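Local coordinates for nuclear import protein MOG1 (PDB 1JHS) that interacts with the Ran GTPase GSP1 and takes part in nuclear protein import and poly(A)+ mRNA export, at residues Val6-Gly10 with Ile58-Leu62; Thr102-Val108 with Val125-Ile131. The protein carries 1 engineered substitution. One frame throughout, in Å; residues are numbered along the deposited sequence.

Interaction 1 comes first along the chain; both of its segments precede those of interaction 2. Their centres lie 16 Å apart, and the nearest atoms are about 7 Å apart, without touching. Both involve the seven-stranded antiparallel sheet. In interaction 1 its strand 56-63 receives side chains from L8 on strand 4-8 and from Y9; strand 4-8 is an outer strand of a separate three-stranded sheet. Interaction 2 lies within the large sheet, between strands 103-113 and 124-133. Strand 138-147 stands between 56-63 and 124-133. One contact thus joins two sheets, and the other pairs two neighbouring strands within the larger one.

Interaction 1. Residues Val6-Gly10 with Ile58-Leu62; sequences VELYG and IVDLL
The ring of Y9 lies flat against the side chain of L61. L61 CD1 sits over one face, 3.7 Å from the ring centroid and 15° off the ring normal. This is a CH-pi contact. The methyl is offset toward the rim. L61 CG lies 3.4 Å from Y9 OH, the nearest approach of L61 to the ring and its hydroxyl. The two side chains come from opposite directions. V59 takes a different position, with its CG1 at the ring edge, near the ring plane, 4.3 Å from Y9 CE1. V59 CG1 is anti to its backbone N (chi1 177°); CG2 is the methyl nearer L8. There L8 CD1 meets V59 CG2 at 4.0 Å, the two side chains crossing at a slant. L8 and V59 are buried, whereas Y9 and L61 are partly exposed.

The contact joins two sheets through side chains. L8 lies on strand 4-8 of the small three-stranded sheet, while V59 and L61 lie on strand 56-63 of the seven-stranded sheet. The backbones stay apart, 9.0 Å between L8 CA and V59 CA, and no hydrogen bond crosses. Y37 of the neighbouring strand 34-39 also packs on L8, and L186 on both Y9 and L61.

The Y9 hydroxyl comes within 3.1 Å of V59 O without a hydrogen bond to it. Its hydrogen-bond partner is T33 O. Both backbone torsions of Y9 are positive (phi 48°), so the chain turns there.

On the outer side the contact is loose. E7 and G10 are exposed and add nothing to it. D60 points away from V6-G10, and its carboxylate is bonded to T33 and Q34.

Interaction 2. Residues Thr102-Val108 with Val125-Ile131; sequences TKFTGLV and VIGVALI
F104 and L130 meet through their backbones, while the ring of F104 leads away from V125-I131. This ring meets the W74 ring with the planes at about 50°. The F104 side chain also touches E95 and T97 of strand 87-99 and L70 of helix 70-83. The flat peptide groups do the joining. F104 N reaches L130 O in the carbonyl plane, at 3.0 Å. V108 N is tilted from the carbonyl plane of I126, at 2.8 Å from its O.

The strands form an antiparallel beta hairpin. F104-L130, G106-V128 and V108-I126 are hydrogen-bonded pairs. K103-I131, T105-A129 and L107-G127 are the non-hydrogen-bonded pairs between them. A classic beta bulge at T102 and K103, opposite Q99, marks the start of strand 103-113.

T105 and A129 share one face, where T105 CG2 touches A129 CB at 3.8 Å. CG2 is anti to the carbonyl carbon, and OG1 (chi1 60°) bonds to Y169 and Q173 of helix 163-178. On the same face L107 CD2 lies over the bare CA of G127, at 3.8 Å. V108 and L130 are on the other face, under helix 70-83.

V128 O is gripped twice, by G106 N and by W74 NE1. The G106 bond is bent, 137° at the hydrogen. Few side chains touch across the strands, so cohesion probably rests mainly on the six backbone hydrogen bonds between buried residues, aided by CA-H...O contacts.

Interaction 1. Residues Val6-Gly10 with Ile58-Leu62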
loop_
_atom_site.group_PDB
_atom_site.type_symbol
_atom_site.label_atom_id
_atom_site.label_comp_id
_atom_site.label_asym_id
_atom_site.label_seq_id
_atom_site.Cartn_x
_atom_site.Cartn_y
_atom_site.Cartn_z
ATOM N N VAL A 6 3.027 1.043 -15.469
ATOM C CA VAL A 6 3.178 -0.405 -15.553
ATOM C C VAL A 6 1.838 -0.989 -15.900
ATOM O O VAL A 6 0.797 -0.386 -15.614
ATOM C CB VAL A 6 3.625 -1.067 -14.211
ATOM C CG1 VAL A 6 5.085 -0.774 -13.922
ATOM C CG2 VAL A 6 2.739 -0.598 -13.081
ATOM N N GLU A 7 1.872 -2.164 -16.516
ATOM C CA GLU A 7 0.661 -2.880 -16.875
ATOM C C GLU A 7 0.447 -3.992 -15.866
ATOM O O GLU A 7 1.369 -4.756 -15.571
ATOM C CB GLU A 7 0.782 -3.507 -18.257
ATOM C CG GLU A 7 0.654 -2.519 -19.383
ATOM C CD GLU A 7 0.499 -3.211 -20.725
ATOM O OE1 GLU A 7 0.580 -4.468 -20.795
ATOM O OE2 GLU A 7 0.287 -2.497 -21.712
ATOM N N LEU A 8 -0.767 -4.077 -15.331
ATOM C CA LEU A 8 -1.074 -5.114 -14.366
ATOM C C LEU A 8 -2.110 -6.075 -14.942
ATOM O O LEU A 8 -2.857 -5.722 -15.848
ATOM C CB LEU A 8 -1.657 -4.507 -13.083
ATOM C CG LEU A 8 -0.900 -3.386 -12.374
ATOM C CD1 LEU A 8 -1.586 -3.147 -11.030
ATOM C CD2 LEU A 8 0.547 -3.763 -12.149
ATOM N N TYR A 9 -2.154 -7.280 -14.388
ATOM C CA TYR A 9 -3.137 -8.269 -14.808
ATOM C C TYR A 9 -3.229 -8.428 -16.336
ATOM O O TYR A 9 -4.308 -8.285 -16.942
ATOM C CB TYR A 9 -4.504 -7.885 -14.228
ATOM C CG TYR A 9 -4.480 -7.670 -12.725
ATOM C CD1 TYR A 9 -4.504 -6.382 -12.177
ATOM C CD2 TYR A 9 -4.382 -8.754 -11.843
ATOM C CE1 TYR A 9 -4.429 -6.179 -10.798
ATOM C CE2 TYR A 9 -4.312 -8.566 -10.469
ATOM C CZ TYR A 9 -4.335 -7.272 -9.942
ATOM O OH TYR A 9 -4.269 -7.093 -8.566
ATOM N N GLY A 10 -2.096 -8.724 -16.957
ATOM C CA GLY A 10 -2.095 -8.911 -18.400
ATOM C C GLY A 10 -2.331 -7.665 -19.229
ATOM O O GLY A 10 -2.441 -7.753 -20.457
ATOM N N ILE A 58 1.784 -4.244 -3.057
ATOM C CA ILE A 58 0.846 -5.293 -3.443
ATOM C C ILE A 58 -0.467 -4.635 -3.868
ATOM O O ILE A 58 -0.970 -3.756 -3.190
ATOM C CB ILE A 58 0.493 -6.253 -2.283
ATOM C CG1 ILE A 58 1.719 -7.057 -1.839
ATOM C CG2 ILE A 58 -0.629 -7.236 -2.768
ATOM C CD1 ILE A 58 1.416 -8.008 -0.709
ATOM N N VAL A 59 -1.000 -5.054 -5.005
ATOM C CA VAL A 59 -2.283 -4.543 -5.477
ATOM C C VAL A 59 -3.130 -5.791 -5.380
ATOM O O VAL A 59 -2.714 -6.862 -5.846
ATOM C CB VAL A 59 -2.211 -4.076 -6.954
ATOM C CG1 VAL A 59 -3.585 -3.635 -7.418
ATOM C CG2 VAL A 59 -1.224 -2.928 -7.093
ATOM N N ASP A 60 -4.305 -5.684 -4.777
ATOM C CA ASP A 60 -5.139 -6.866 -4.611
ATOM C C ASP A 60 -6.580 -6.572 -5.012
ATOM O O ASP A 60 -7.166 -5.596 -4.551
ATOM C CB ASP A 60 -5.103 -7.307 -3.159
ATOM C CG ASP A 60 -5.331 -8.802 -2.996
ATOM O OD1 ASP A 60 -5.813 -9.451 -3.958
ATOM O OD2 ASP A 60 -5.021 -9.322 -1.899
ATOM N N LEU A 61 -7.140 -7.425 -5.865
ATOM C CA LEU A 61 -8.525 -7.253 -6.326
ATOM C C LEU A 61 -9.391 -8.079 -5.394
ATOM O O LEU A 61 -9.371 -9.318 -5.447
ATOM C CB LEU A 61 -8.658 -7.754 -7.759
ATOM C CG LEU A 61 -7.709 -7.090 -8.766
ATOM C CD1 LEU A 61 -7.959 -7.678 -10.164
ATOM C CD2 LEU A 61 -7.943 -5.572 -8.799
ATOM N N LEU A 62 -10.144 -7.398 -4.534
ATOM C CA LEU A 62 -10.970 -8.076 -3.551
ATOM C C LEU A 62 -12.464 -7.854 -3.772
ATOM O O LEU A 62 -12.873 -6.949 -4.478
ATOM C CB LEU A 62 -10.577 -7.583 -2.151
ATOM C CG LEU A 62 -9.092 -7.754 -1.754
ATOM C CD1 LEU A 62 -8.845 -7.157 -0.358
ATOM C CD2 LEU A 62 -8.749 -9.241 -1.755
#

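Interaction 2. Residues Thr102-Val108 with Val125-Ile131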
loop_
_atom_site.group_PDB
_atom_site.type_symbol
_atom_site.label_atom_id
_atom_site.label_comp_id
_atom_site.label_asym_id
_atom_site.label_seq_id
_atom_site.Cartn_x
_atom_site.Cartn_y
_atom_site.Cartn_z
ATOM N N THR A 102 -15.215 6.770 -3.804
ATOM C CA THR A 102 -14.429 5.670 -4.333
ATOM C C THR A 102 -12.948 5.529 -4.005
ATOM O O THR A 102 -12.420 4.434 -4.140
ATOM C CB THR A 102 -14.535 5.618 -5.852
ATOM O OG1 THR A 102 -13.969 6.813 -6.396
ATOM C CG2 THR A 102 -16.004 5.487 -6.297
ATOM N N LYS A 103 -12.285 6.598 -3.575
ATOM C CA LYS A 103 -10.843 6.500 -3.338
ATOM C C LYS A 103 -10.406 7.090 -2.015
ATOM O O LYS A 103 -10.635 8.268 -1.754
ATOM C CB LYS A 103 -10.078 7.183 -4.469
ATOM C CG LYS A 103 -10.356 6.594 -5.843
ATOM C CD LYS A 103 -9.664 7.381 -6.958
ATOM C CE LYS A 103 -9.781 6.629 -8.284
ATOM N NZ LYS A 103 -9.010 7.334 -9.372
ATOM N N PHE A 104 -9.754 6.252 -1.206
ATOM C CA PHE A 104 -9.292 6.657 0.116
ATOM C C PHE A 104 -7.867 6.164 0.324
ATOM O O PHE A 104 -7.534 5.047 -0.085
ATOM C CB PHE A 104 -10.222 6.051 1.179
ATOM C CG PHE A 104 -10.115 6.722 2.513
ATOM C CD1 PHE A 104 -10.957 7.776 2.839
ATOM C CD2 PHE A 104 -9.130 6.328 3.425
ATOM C CE1 PHE A 104 -10.832 8.452 4.068
ATOM C CE2 PHE A 104 -8.996 6.986 4.655
ATOM C CZ PHE A 104 -9.852 8.054 4.972
ATOM N N THR A 105 -7.028 6.994 0.955
ATOM C CA THR A 105 -5.637 6.633 1.219
ATOM C C THR A 105 -5.211 6.981 2.661
ATOM O O THR A 105 -5.763 7.889 3.277
ATOM C CB THR A 105 -4.665 7.392 0.264
ATOM O OG1 THR A 105 -4.811 8.814 0.448
ATOM C CG2 THR A 105 -4.975 7.065 -1.180
ATOM N N GLY A 106 -4.212 6.257 3.171
ATOM C CA GLY A 106 -3.703 6.546 4.501
ATOM C C GLY A 106 -2.428 5.758 4.781
ATOM O O GLY A 106 -2.066 4.862 4.006
ATOM N N LEU A 107 -1.719 6.150 5.841
ATOM C CA LEU A 107 -0.520 5.442 6.301
ATOM C C LEU A 107 -0.988 4.855 7.641
ATOM O O LEU A 107 -1.619 5.544 8.440
ATOM C CB LEU A 107 0.635 6.398 6.566
ATOM C CG LEU A 107 1.352 7.036 5.388
ATOM C CD1 LEU A 107 2.443 7.922 5.978
ATOM C CD2 LEU A 107 1.959 5.969 4.482
ATOM N N VAL A 108 -0.654 3.605 7.893
ATOM C CA VAL A 108 -1.122 2.911 9.089
ATOM C C VAL A 108 0.035 2.288 9.860
ATOM O O VAL A 108 1.018 1.866 9.264
ATOM C CB VAL A 108 -2.107 1.804 8.644
ATOM C CG1 VAL A 108 -2.410 0.836 9.793
ATOM C CG2 VAL A 108 -3.406 2.481 8.128
ATOM N N VAL A 125 5.440 0.449 8.742
ATOM C CA VAL A 125 4.328 1.349 8.441
ATOM C C VAL A 125 3.767 0.785 7.148
ATOM O O VAL A 125 4.526 0.226 6.350
ATOM C CB VAL A 125 4.810 2.810 8.238
ATOM C CG1 VAL A 125 3.703 3.662 7.528
ATOM C CG2 VAL A 125 5.093 3.424 9.614
ATOM N N ILE A 126 2.456 0.891 6.942
ATOM C CA ILE A 126 1.886 0.356 5.714
ATOM C C ILE A 126 1.030 1.417 5.066
ATOM O O ILE A 126 0.142 1.981 5.709
ATOM C CB ILE A 126 0.989 -0.902 5.991
ATOM C CG1 ILE A 126 1.774 -1.976 6.773
ATOM C CG2 ILE A 126 0.514 -1.502 4.649
ATOM C CD1 ILE A 126 0.873 -3.043 7.415
ATOM N N GLY A 127 1.321 1.737 3.811
ATOM C CA GLY A 127 0.486 2.715 3.138
ATOM C C GLY A 127 -0.671 1.885 2.609
ATOM O O GLY A 127 -0.446 0.834 2.028
ATOM N N VAL A 128 -1.909 2.315 2.812
ATOM C CA VAL A 128 -3.024 1.518 2.294
ATOM C C VAL A 128 -3.988 2.403 1.512
ATOM O O VAL A 128 -4.401 3.453 2.008
ATOM C CB VAL A 128 -3.828 0.851 3.430
ATOM C CG1 VAL A 128 -4.988 0.017 2.842
ATOM C CG2 VAL A 128 -2.908 -0.042 4.265
ATOM N N ALA A 129 -4.337 1.981 0.298
ATOM C CA ALA A 129 -5.298 2.732 -0.494
ATOM C C ALA A 129 -6.446 1.823 -0.892
ATOM O O ALA A 129 -6.254 0.631 -1.118
ATOM C CB ALA A 129 -4.645 3.301 -1.738
ATOM N N LEU A 130 -7.649 2.393 -0.945
ATOM C CA LEU A 130 -8.830 1.648 -1.361
ATOM C C LEU A 130 -9.383 2.369 -2.576
ATOM O O LEU A 130 -9.506 3.591 -2.556
ATOM C CB LEU A 130 -9.886 1.660 -0.257
ATOM C CG LEU A 130 -11.281 1.172 -0.679
ATOM C CD1 LEU A 130 -11.243 -0.309 -1.192
ATOM C CD2 LEU A 130 -12.216 1.301 0.537
ATOM N N ILE A 131 -9.677 1.618 -3.636
ATOM C CA ILE A 131 -10.277 2.163 -4.850
ATOM C C ILE A 131 -11.499 1.265 -5.051
ATOM O O ILE A 131 -11.354 0.084 -5.362
ATOM C CB ILE A 131 -9.339 2.028 -6.072
ATOM C CG1 ILE A 131 -8.087 2.885 -5.851
ATOM C CG2 ILE A 131 -10.066 2.509 -7.325
ATOM C CD1 ILE A 131 -6.938 2.656 -6.861
#